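Local atomic coordinates of solute-binding protein Csal_2479 (Chromohalobacter salexigens, PDB entry 4P1L), a protein that binds D-glucuronate and probably hands it to the membrane permease of a tripartite ATP-independent periplasmic (TRAP) transport system. Residues P105-S110 / S316-I321; M92-I95 / A99-L102; G55-K60 / E244-K249. All blocks are in the same frame, centred on the assembly; numbering follows the deposited sequence.

Interaction 1. Residues P105-S110 / S316-I321; sequences PFIFKS and SLVTDI
Ile107 and Phe108 meet Ile321 where a loop of this family 7 solute-binding protein is covered by its C-terminal helix, 315-323, an example of a helix packed on a loop, the direct contacts between the two being apolar. The branched methyl CG2 of Ile321 does most of the touching. It is directed at the loop because this branch stands anti to the helix backbone N, while CG1 (chi1 -71°) lies beside that nitrogen. The two isoleucines cross at about a right angle, and Ile321 CG2 lies 3.8 Å from Ile107 CG1. Ile107 is itself extended, with CG1 anti to its own N (chi1 -165°) and Ile107 CD1 reaching on to Val318 CG1 of the preceding turn, 4.4 Å away. Phe108 arrives differently: its side chain crosses that of Ile321 at a slant, and the methyl stands oblique to the ring.

All four residues are buried, and other parts of the chain close round them. Val101 packs on both isoleucines, and helix 111-118 adds Ile117 against Phe108 and Ile321. Gln325, just past the helix, adds polar ties: its OE1 accepts from Lys109 N and its NE2 donates to Ile107 O and Ile321 O. At the heart of the apolar contact, Phe108 CE1 lies 3.7 Å from Ile321 CG2, the same methyl that Ile107 touches.

Interaction 2. Residues M92-I95 / A99-L102; sequences MGPI and ANVL
Asn100 lays its carboxamide against the backbone of Gly93, the point where two successive turns of one loop come nearest, with CA atoms 4.2 Å apart. The side chain leaves with CG anti to its carbonyl carbon and beside its N (chi1 -84°), and the turn about chi2, -53°, sets the amide so that both of its ends meet the glycine. Asn100 ND2 is 2.8 Å from Gly93 O, whereas Asn100 OD1 is 3.2 Å from Gly93 CA. Such closeness depends on the glycine: a beta carbon there would collide with OD1. The same oxygen has a definite partner in Asn171, whose ND2 donates a hydrogen bond to it, so the amide is tied to a further loop as well. With only a methyl in place of this carboxamide, as in an alanine here, Asn171 would probably lose its acceptor and the Gly93 backbone its cover.

Beside this polar pair lies a small apolar one. Ala99 directs CB at the other turn, where it meets CG of Met92, present as selenomethionine, at 4.0 Å. Met92 sends CG anti to its backbone N (chi1 -169°), then bends at both later torsions, which carries the selenium and CE away from Ala99; the side chain packs on Ile74 of helix 70-78 and Leu130 of helix 121-132. Each turn is also closed within itself, Ile95 N bonding to Met92 O and Leu102 N to Ala99 O. The i to i+3 spacing marks two beta turns, packed together in the loop from strand 84-88 to helix 111-118; the Met92 side chain is about 6 Å from that of ligand-binding Gln70 and about 10 Å from the bound D-glucuronate.

Interaction 3. Residues G55-K60 / E244-K249; sequences GRVEPK and EELSEK
The link between helices 240-245 and 248-282 meets the loop that leads into strand 59-62, an outermost strand of the five-stranded mixed sheet, and the contact illustrates how an apolar anchor can sit beside a charged margin. The anchor is Val57 against Leu246. Their side chains cross at about a right angle and touch through one methyl each, Val57 CG2 lying 3.7 Å from Leu246 CD2. With CG1 anti to its N (chi1 -175°), Val57 is left with CG2, beside that N, as the methyl that meets the leucine. Trp26 of strand 26-29 and Ile254 of helix 248-282 pack on both residues, so the pair belongs to a larger apolar cluster.

Further out, Arg56 and Lys249 also cross roughly perpendicularly. The arginine chain is bent at chi3 and the lysine at chi3 and chi4, bringing NH2 of Arg56 and NZ of Lys249 to 3.4 Å, with NZ oblique to the guanidinium. Both nitrogens are donors, so this is an approach of like charges. Asp250 OD1 forms a salt bridge with that same Arg56 NH2 and probably compensates part of the charge. Ser247 is the N-cap of helix 248-282, its OG accepting from Asp250 N. The chemistry suggests that the apolar pair supplies most of the direct attraction between the segments, while the two cations probably tolerate each other because the neighbouring carboxylate offsets their repulsion.

Interactions 1 and 2 are both buried and adjoin each other, whereas interaction 3 is partly exposed and far off, its nearest atoms about 22 Å from interaction 1 and about 17 Å from interaction 2. The first two draw on the same long connection between strand 84-88 and helix 111-118: residues 99-102 supply Val101 and Leu102 to the apolar cluster around residues 105-110 and helix 315-323, with Phe108 CZ 3.7 Å from Leu102 CD2. Chemistry follows place. Between its segments interaction 1 is wholly apolar, interaction 2 sets an amide on a glycine backbone, and interaction 3 adds surface charges to a small apolar anchor at the sheet's edge.

Interaction 1. Residues P105-S110 / S316-I321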
ATOM      1  N   PRO A 105      -6.689   5.771  -9.395  1.00 13.71           N
ATOM      2  CA  PRO A 105      -6.192   4.693 -10.250  1.00 13.10           C
ATOM      3  C   PRO A 105      -5.295   5.209 -11.374  1.00 16.35           C
ATOM      4  O   PRO A 105      -5.604   6.228 -12.000  1.00 16.18           O
ATOM      5  CB  PRO A 105      -7.474   4.035 -10.796  1.00 15.43           C
ATOM      6  CG  PRO A 105      -8.507   4.344  -9.737  1.00 14.34           C
ATOM      7  CD  PRO A 105      -8.157   5.740  -9.266  1.00 13.38           C
ATOM      8  N   PHE A 106      -4.196   4.513 -11.613  1.00 14.43           N
ATOM      9  CA  PHE A 106      -3.266   4.868 -12.701  1.00 13.04           C
ATOM     10  C   PHE A 106      -2.569   6.221 -12.550  1.00 15.83           C
ATOM     11  O   PHE A 106      -2.019   6.746 -13.512  1.00 16.81           O
ATOM     12  CB  PHE A 106      -3.992   4.790 -14.072  1.00 17.59           C
ATOM     13  CG  PHE A 106      -4.590   3.440 -14.355  1.00 16.21           C
ATOM     14  CD1 PHE A 106      -3.791   2.396 -14.822  1.00 17.71           C
ATOM     15  CD2 PHE A 106      -5.946   3.188 -14.133  1.00 14.82           C
ATOM     16  CE1 PHE A 106      -4.333   1.161 -15.074  1.00 14.34           C
ATOM     17  CE2 PHE A 106      -6.481   1.936 -14.394  1.00 17.51           C
ATOM     18  CZ  PHE A 106      -5.685   0.931 -14.846  1.00 14.46           C
ATOM     19  N   ILE A 107      -2.545   6.805 -11.361  1.00 14.39           N
ATOM     20  CA  ILE A 107      -1.905   8.104 -11.242  1.00 16.36           C
ATOM     21  C   ILE A 107      -0.392   7.998 -11.487  1.00 16.61           C
ATOM     22  O   ILE A 107       0.215   8.925 -12.017  1.00 18.83           O
ATOM     23  CB  ILE A 107      -2.221   8.823  -9.912  1.00 15.70           C
ATOM     24  CG1 ILE A 107      -1.814  10.288 -10.063  1.00 26.53           C
ATOM     25  CG2 ILE A 107      -1.587   8.114  -8.713  1.00 17.00           C
ATOM     26  CD1 ILE A 107      -2.368  11.169  -9.003  1.00 26.94           C
ATOM     27  N   PHE A 108       0.209   6.875 -11.095  1.00 16.31           N
ATOM     28  CA  PHE A 108       1.627   6.608 -11.369  1.00 13.54           C
ATOM     29  C   PHE A 108       1.758   5.666 -12.572  1.00 13.58           C
ATOM     30  O   PHE A 108       0.989   4.718 -12.698  1.00 16.59           O
ATOM     31  CB  PHE A 108       2.325   5.962 -10.158  1.00 13.24           C
ATOM     32  CG  PHE A 108       2.415   6.858  -8.955  1.00 14.55           C
ATOM     33  CD1 PHE A 108       3.196   8.007  -8.989  1.00 14.13           C
ATOM     34  CD2 PHE A 108       1.691   6.576  -7.814  1.00 13.27           C
ATOM     35  CE1 PHE A 108       3.273   8.835  -7.899  1.00 15.52           C
ATOM     36  CE2 PHE A 108       1.760   7.400  -6.722  1.00 16.30           C
ATOM     37  CZ  PHE A 108       2.546   8.545  -6.774  1.00 15.17           C
ATOM     38  N   LYS A 109       2.741   5.925 -13.446  1.00 17.47           N
ATOM     39  CA  LYS A 109       2.968   5.105 -14.628  1.00 19.17           C
ATOM     40  C   LYS A 109       3.723   3.809 -14.269  1.00 17.87           C
ATOM     41  O   LYS A 109       3.582   2.783 -14.943  1.00 20.30           O
ATOM     42  CB  LYS A 109       3.771   5.898 -15.672  1.00 18.41           C
ATOM     43  CG  LYS A 109       3.005   7.045 -16.309  1.00 29.10           C
ATOM     44  CD  LYS A 109       3.809   7.739 -17.405  1.00 28.07           C
ATOM     45  CE  LYS A 109       3.016   8.900 -18.023  1.00 39.29           C
ATOM     46  NZ  LYS A 109       3.799   9.593 -19.106  1.00 40.58           N
ATOM     47  N   SER A 110       4.537   3.866 -13.225  1.00 19.64           N
ATOM     48  CA  SER A 110       5.281   2.695 -12.789  1.00 18.34           C
ATOM     49  C   SER A 110       5.749   2.879 -11.352  1.00 17.64           C
ATOM     50  O   SER A 110       5.767   4.003 -10.838  1.00 13.69           O
ATOM     51  CB  SER A 110       6.506   2.470 -13.693  1.00 18.76           C
ATOM     52  OG  SER A 110       7.438   3.517 -13.556  1.00 18.28           O
ATOM     53  N   SER A 316      -3.650  20.735  -7.747  1.00 21.95           N
ATOM     54  CA  SER A 316      -2.279  20.937  -8.193  1.00 20.87           C
ATOM     55  C   SER A 316      -1.346  19.796  -7.770  1.00 23.21           C
ATOM     56  O   SER A 316      -0.329  19.531  -8.437  1.00 22.70           O
ATOM     57  CB  SER A 316      -1.763  22.317  -7.742  1.00 26.87           C
ATOM     58  OG  SER A 316      -1.513  22.356  -6.354  1.00 28.51           O
ATOM     59  N   LEU A 317      -1.693  19.097  -6.693  1.00 19.29           N
ATOM     60  CA  LEU A 317      -0.975  17.898  -6.330  1.00 20.14           C
ATOM     61  C   LEU A 317      -1.224  16.791  -7.371  1.00 18.66           C
ATOM     62  O   LEU A 317      -0.289  16.108  -7.783  1.00 17.92           O
ATOM     63  CB  LEU A 317      -1.386  17.440  -4.929  1.00 20.67           C
ATOM     64  CG  LEU A 317      -0.668  16.236  -4.336  1.00 16.72           C
ATOM     65  CD1 LEU A 317       0.854  16.376  -4.420  1.00 24.05           C
ATOM     66  CD2 LEU A 317      -1.132  16.039  -2.874  1.00 18.66           C
ATOM     67  N   VAL A 318      -2.473  16.638  -7.804  1.00 18.05           N
ATOM     68  CA  VAL A 318      -2.789  15.680  -8.865  1.00 14.25           C
ATOM     69  C   VAL A 318      -2.008  15.996 -10.154  1.00 16.16           C
ATOM     70  O   VAL A 318      -1.356  15.122 -10.732  1.00 17.41           O
ATOM     71  CB  VAL A 318      -4.295  15.652  -9.171  1.00 14.80           C
ATOM     72  CG1 VAL A 318      -4.581  14.687 -10.319  1.00 16.96           C
ATOM     73  CG2 VAL A 318      -5.113  15.266  -7.912  1.00 16.75           C
ATOM     74  N   THR A 319      -2.061  17.257 -10.593  1.00 18.92           N
ATOM     75  CA  THR A 319      -1.410  17.637 -11.844  1.00 16.14           C
ATOM     76  C   THR A 319       0.110  17.643 -11.722  1.00 16.47           C
ATOM     77  O   THR A 319       0.799  17.305 -12.693  1.00 20.30           O
ATOM     78  CB  THR A 319      -1.939  18.989 -12.398  1.00 22.32           C
ATOM     79  OG1 THR A 319      -1.658  20.029 -11.475  1.00 28.26           O
ATOM     80  CG2 THR A 319      -3.421  18.940 -12.604  1.00 24.55           C
ATOM     81  N   ASP A 320       0.646  17.950 -10.534  1.00 18.51           N
ATOM     82  CA  ASP A 320       2.097  17.925 -10.370  1.00 19.43           C
ATOM     83  C   ASP A 320       2.620  16.481 -10.507  1.00 17.02           C
ATOM     84  O   ASP A 320       3.654  16.240 -11.130  1.00 16.38           O
ATOM     85  CB  ASP A 320       2.544  18.530  -9.039  1.00 19.66           C
ATOM     86  CG  ASP A 320       2.436  20.073  -9.002  1.00 21.67           C
ATOM     87  OD1 ASP A 320       2.254  20.712 -10.063  1.00 22.78           O
ATOM     88  OD2 ASP A 320       2.538  20.637  -7.889  1.00 21.57           O
ATOM     89  N   ILE A 321       1.895  15.517  -9.938  1.00 16.37           N
ATOM     90  CA  ILE A 321       2.301  14.130 -10.045  1.00 16.19           C
ATOM     91  C   ILE A 321       2.212  13.667 -11.504  1.00 14.89           C
ATOM     92  O   ILE A 321       3.111  12.990 -12.013  1.00 18.38           O
ATOM     93  CB  ILE A 321       1.459  13.236  -9.121  1.00 15.57           C
ATOM     94  CG1 ILE A 321       1.853  13.499  -7.658  1.00 19.96           C
ATOM     95  CG2 ILE A 321       1.655  11.753  -9.488  1.00 15.03           C
ATOM     96  CD1 ILE A 321       0.832  12.969  -6.634  1.00 19.75           C
TER

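Interaction 2. Residues M92-I95 / A99-L102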
HETATM    1  N   MSE A  92      -4.905   5.129   4.417  1.00 15.42           N
HETATM    2  CA  MSE A  92      -4.609   6.452   4.983  1.00 14.72           C
HETATM    3  C   MSE A  92      -5.532   7.519   4.357  1.00 15.07           C
HETATM    4  O   MSE A  92      -5.744   8.591   4.935  1.00 16.69           O
HETATM    5  CB  MSE A  92      -3.141   6.806   4.759  1.00 14.45           C
HETATM    6  CG  MSE A  92      -2.585   8.017   5.500  1.00 20.09           C
HETATM    7 SE   MSE A  92      -2.627   7.749   7.436  1.00 21.53          SE
HETATM    8  CE  MSE A  92      -1.395   6.239   7.538  1.00 21.25           C
ATOM      9  N   GLY A  93      -6.082   7.225   3.185  1.00 18.20           N
ATOM     10  CA  GLY A  93      -6.917   8.185   2.463  1.00 20.35           C
ATOM     11  C   GLY A  93      -8.099   8.709   3.253  1.00 23.87           C
ATOM     12  O   GLY A  93      -8.343   9.922   3.303  1.00 31.12           O
ATOM     13  N   PRO A  94      -8.853   7.814   3.887  1.00 26.31           N
ATOM     14  CA  PRO A  94      -9.978   8.308   4.694  1.00 30.75           C
ATOM     15  C   PRO A  94      -9.579   9.149   5.915  1.00 27.36           C
ATOM     16  O   PRO A  94     -10.443   9.788   6.510  1.00 28.42           O
ATOM     17  CB  PRO A  94     -10.674   7.021   5.142  1.00 30.42           C
ATOM     18  CG  PRO A  94     -10.389   6.036   4.009  1.00 33.18           C
ATOM     19  CD  PRO A  94      -9.017   6.400   3.487  1.00 27.73           C
ATOM     20  N   ILE A  95      -8.299   9.151   6.278  1.00 23.72           N
ATOM     21  CA  ILE A  95      -7.840   9.832   7.473  1.00 20.23           C
ATOM     22  C   ILE A  95      -7.147  11.148   7.120  1.00 22.33           C
ATOM     23  O   ILE A  95      -7.296  12.142   7.834  1.00 23.63           O
ATOM     24  CB  ILE A  95      -6.914   8.897   8.260  1.00 26.80           C
ATOM     25  CG1 ILE A  95      -7.732   7.667   8.684  1.00 31.82           C
ATOM     26  CG2 ILE A  95      -6.344   9.599   9.479  1.00 29.74           C
ATOM     27  CD1 ILE A  95      -6.959   6.440   8.841  1.00 35.51           C
ATOM     28  N   ALA A  99      -3.673  12.255   1.118  1.00 20.34           N
ATOM     29  CA  ALA A  99      -3.276  10.886   0.829  1.00 15.91           C
ATOM     30  C   ALA A  99      -4.188  10.228  -0.185  1.00 14.68           C
ATOM     31  O   ALA A  99      -3.748   9.309  -0.888  1.00 17.35           O
ATOM     32  CB  ALA A  99      -3.209  10.038   2.135  1.00 16.31           C
ATOM     33  N   ASN A 100      -5.442  10.677  -0.296  1.00 16.19           N
ATOM     34  CA  ASN A 100      -6.345  10.079  -1.287  1.00 14.96           C
ATOM     35  C   ASN A 100      -5.850  10.232  -2.719  1.00 14.73           C
ATOM     36  O   ASN A 100      -6.225   9.453  -3.593  1.00 15.34           O
ATOM     37  CB  ASN A 100      -7.756  10.664  -1.214  1.00 18.87           C
ATOM     38  CG  ASN A 100      -8.598   9.995  -0.174  1.00 29.13           C
ATOM     39  OD1 ASN A 100      -8.719   8.777  -0.162  1.00 25.68           O
ATOM     40  ND2 ASN A 100      -9.142  10.789   0.750  1.00 35.96           N
ATOM     41  N   VAL A 101      -5.001  11.225  -2.960  1.00 16.14           N
ATOM     42  CA  VAL A 101      -4.476  11.417  -4.311  1.00 14.71           C
ATOM     43  C   VAL A 101      -3.756  10.158  -4.782  1.00 14.08           C
ATOM     44  O   VAL A 101      -3.828   9.802  -5.955  1.00 14.83           O
ATOM     45  CB  VAL A 101      -3.523  12.631  -4.362  1.00 18.61           C
ATOM     46  CG1 VAL A 101      -2.784  12.699  -5.695  1.00 16.62           C
ATOM     47  CG2 VAL A 101      -4.312  13.925  -4.130  1.00 20.28           C
ATOM     48  N   LEU A 102      -3.090   9.470  -3.854  1.00 13.78           N
ATOM     49  CA  LEU A 102      -2.308   8.288  -4.167  1.00 14.22           C
ATOM     50  C   LEU A 102      -3.176   7.098  -4.533  1.00 15.73           C
ATOM     51  O   LEU A 102      -2.687   6.123  -5.093  1.00 14.22           O
ATOM     52  CB  LEU A 102      -1.412   7.919  -2.976  1.00 13.82           C
ATOM     53  CG  LEU A 102      -0.435   9.003  -2.585  1.00 15.78           C
ATOM     54  CD1 LEU A 102       0.284   8.599  -1.265  1.00 14.57           C
ATOM     55  CD2 LEU A 102       0.551   9.319  -3.701  1.00 15.30           C
TER

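Interaction 3. Residues G55-K60 / E244-K249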
ATOM      1  N   GLY A  55      20.692   1.762  22.771  1.00 33.78           N
ATOM      2  CA  GLY A  55      19.671   1.105  23.571  1.00 30.52           C
ATOM      3  C   GLY A  55      18.637   2.026  24.208  1.00 33.68           C
ATOM      4  O   GLY A  55      17.759   1.565  24.937  1.00 31.21           O
ATOM      5  N   ARG A  56      18.727   3.327  23.945  1.00 25.82           N
ATOM      6  CA  ARG A  56      17.745   4.268  24.496  1.00 25.24           C
ATOM      7  C   ARG A  56      16.376   4.023  23.889  1.00 31.92           C
ATOM      8  O   ARG A  56      15.344   4.211  24.531  1.00 26.63           O
ATOM      9  CB  ARG A  56      18.164   5.718  24.241  1.00 28.73           C
ATOM     10  CG  ARG A  56      19.335   6.195  25.102  1.00 32.67           C
ATOM     11  CD  ARG A  56      19.579   7.665  24.880  1.00 28.36           C
ATOM     12  NE  ARG A  56      20.128   7.938  23.558  1.00 30.32           N
ATOM     13  CZ  ARG A  56      21.411   7.807  23.224  1.00 31.15           C
ATOM     14  NH1 ARG A  56      22.310   7.399  24.119  1.00 34.65           N
ATOM     15  NH2 ARG A  56      21.801   8.087  21.987  1.00 34.88           N
ATOM     16  N   VAL A  57      16.375   3.619  22.627  1.00 31.63           N
ATOM     17  CA  VAL A  57      15.142   3.299  21.949  1.00 25.25           C
ATOM     18  C   VAL A  57      15.256   1.882  21.445  1.00 27.81           C
ATOM     19  O   VAL A  57      16.138   1.579  20.646  1.00 24.84           O
ATOM     20  CB  VAL A  57      14.901   4.208  20.764  1.00 25.06           C
ATOM     21  CG1 VAL A  57      13.521   3.905  20.160  1.00 25.46           C
ATOM     22  CG2 VAL A  57      15.047   5.692  21.169  1.00 23.95           C
ATOM     23  N   GLU A  58      14.364   1.025  21.921  1.00 22.36           N
ATOM     24  CA  GLU A  58      14.397  -0.395  21.606  1.00 26.93           C
ATOM     25  C   GLU A  58      13.094  -0.837  20.953  1.00 30.48           C
ATOM     26  O   GLU A  58      12.184  -1.304  21.635  1.00 27.46           O
ATOM     27  CB  GLU A  58      14.653  -1.206  22.883  1.00 27.07           C
ATOM     28  CG  GLU A  58      15.903  -0.722  23.604  1.00 33.77           C
ATOM     29  CD  GLU A  58      16.250  -1.520  24.847  1.00 40.20           C
ATOM     30  OE1 GLU A  58      15.636  -2.583  25.077  1.00 45.98           O
ATOM     31  OE2 GLU A  58      17.156  -1.079  25.583  1.00 45.61           O
ATOM     32  N   PRO A  59      12.995  -0.671  19.625  1.00 26.06           N
ATOM     33  CA  PRO A  59      11.734  -1.026  18.959  1.00 26.01           C
ATOM     34  C   PRO A  59      11.517  -2.529  18.862  1.00 27.74           C
ATOM     35  O   PRO A  59      12.461  -3.322  18.719  1.00 25.39           O
ATOM     36  CB  PRO A  59      11.887  -0.410  17.563  1.00 24.66           C
ATOM     37  CG  PRO A  59      13.033   0.591  17.695  1.00 23.18           C
ATOM     38  CD  PRO A  59      13.935  -0.013  18.701  1.00 25.42           C
ATOM     39  N   LYS A  60      10.251  -2.919  18.967  1.00 24.19           N
ATOM     40  CA  LYS A  60       9.857  -4.296  18.771  1.00 21.14           C
ATOM     41  C   LYS A  60       8.754  -4.310  17.756  1.00 20.90           C
ATOM     42  O   LYS A  60       7.756  -3.603  17.913  1.00 21.21           O
ATOM     43  CB  LYS A  60       9.372  -4.917  20.083  1.00 33.27           C
ATOM     44  CG  LYS A  60       9.273  -6.441  20.035  1.00 42.88           C
ATOM     45  CD  LYS A  60       8.946  -7.042  21.413  1.00 47.74           C
ATOM     46  CE  LYS A  60      10.094  -6.893  22.428  1.00 49.60           C
ATOM     47  NZ  LYS A  60       9.891  -7.748  23.662  1.00 49.26           N
ATOM     48  N   GLU A 244       8.452  13.291  19.404  1.00 23.62           N
ATOM     49  CA  GLU A 244       8.795  14.519  20.105  1.00 26.59           C
ATOM     50  C   GLU A 244       9.505  14.273  21.433  1.00 27.55           C
ATOM     51  O   GLU A 244      10.276  15.117  21.887  1.00 32.59           O
ATOM     52  CB  GLU A 244       7.536  15.347  20.334  1.00 30.18           C
ATOM     53  CG  GLU A 244       6.986  15.906  19.033  1.00 38.06           C
ATOM     54  CD  GLU A 244       5.802  16.828  19.240  1.00 44.87           C
ATOM     55  OE1 GLU A 244       5.071  16.674  20.251  1.00 46.62           O
ATOM     56  OE2 GLU A 244       5.616  17.706  18.371  1.00 47.87           O
ATOM     57  N   GLU A 245       9.257  13.114  22.045  1.00 25.67           N
ATOM     58  CA  GLU A 245       9.855  12.804  23.346  1.00 30.21           C
ATOM     59  C   GLU A 245      11.362  12.623  23.248  1.00 24.09           C
ATOM     60  O   GLU A 245      12.065  12.791  24.232  1.00 25.91           O
ATOM     61  CB  GLU A 245       9.263  11.517  23.908  1.00 32.66           C
ATOM     62  CG  GLU A 245       7.868  11.649  24.443  1.00 35.86           C
ATOM     63  CD  GLU A 245       7.274  10.302  24.795  1.00 41.78           C
ATOM     64  OE1 GLU A 245       7.640   9.286  24.147  1.00 42.28           O
ATOM     65  OE2 GLU A 245       6.441  10.260  25.725  1.00 51.63           O
ATOM     66  N   LEU A 246      11.851  12.275  22.061  1.00 27.71           N
ATOM     67  CA  LEU A 246      13.251  11.903  21.876  1.00 23.67           C
ATOM     68  C   LEU A 246      14.197  13.106  21.971  1.00 25.33           C
ATOM     69  O   LEU A 246      13.765  14.246  21.899  1.00 26.89           O
ATOM     70  CB  LEU A 246      13.433  11.276  20.501  1.00 24.42           C
ATOM     71  CG  LEU A 246      12.627  10.009  20.174  1.00 25.81           C
ATOM     72  CD1 LEU A 246      12.788   9.677  18.687  1.00 25.49           C
ATOM     73  CD2 LEU A 246      13.082   8.862  21.045  1.00 34.60           C
ATOM     74  N   SER A 247      15.491  12.832  22.121  1.00 25.51           N
ATOM     75  CA  SER A 247      16.523  13.838  21.863  1.00 26.70           C
ATOM     76  C   SER A 247      16.592  14.142  20.366  1.00 25.98           C
ATOM     77  O   SER A 247      16.172  13.321  19.510  1.00 24.75           O
ATOM     78  CB  SER A 247      17.888  13.325  22.319  1.00 27.54           C
ATOM     79  OG  SER A 247      18.303  12.245  21.477  1.00 26.85           O
ATOM     80  N   GLU A 248      17.124  15.317  20.051  1.00 29.25           N
ATOM     81  CA  GLU A 248      17.343  15.717  18.659  1.00 26.85           C
ATOM     82  C   GLU A 248      18.325  14.749  17.995  1.00 26.78           C
ATOM     83  O   GLU A 248      18.160  14.377  16.830  1.00 28.61           O
ATOM     84  CB  GLU A 248      17.878  17.159  18.604  1.00 28.04           C
ATOM     85  CG  GLU A 248      17.948  17.771  17.206  1.00 39.27           C
ATOM     86  CD  GLU A 248      19.251  17.462  16.490  1.00 50.22           C
ATOM     87  OE1 GLU A 248      20.314  17.452  17.152  1.00 54.38           O
ATOM     88  OE2 GLU A 248      19.208  17.224  15.260  1.00 56.56           O
ATOM     89  N   LYS A 249      19.347  14.321  18.735  1.00 27.42           N
ATOM     90  CA  LYS A 249      20.334  13.412  18.158  1.00 27.55           C
ATOM     91  C   LYS A 249      19.693  12.061  17.821  1.00 28.45           C
ATOM     92  O   LYS A 249      19.948  11.485  16.769  1.00 27.03           O
ATOM     93  CB  LYS A 249      21.531  13.211  19.098  1.00 29.81           C
ATOM     94  CG  LYS A 249      22.662  12.418  18.463  1.00 41.25           C
ATOM     95  CD  LYS A 249      23.772  12.112  19.458  1.00 54.05           C
ATOM     96  CE  LYS A 249      23.220  11.387  20.684  1.00 54.18           C
ATOM     97  NZ  LYS A 249      24.203  10.450  21.298  1.00 58.06           N
TER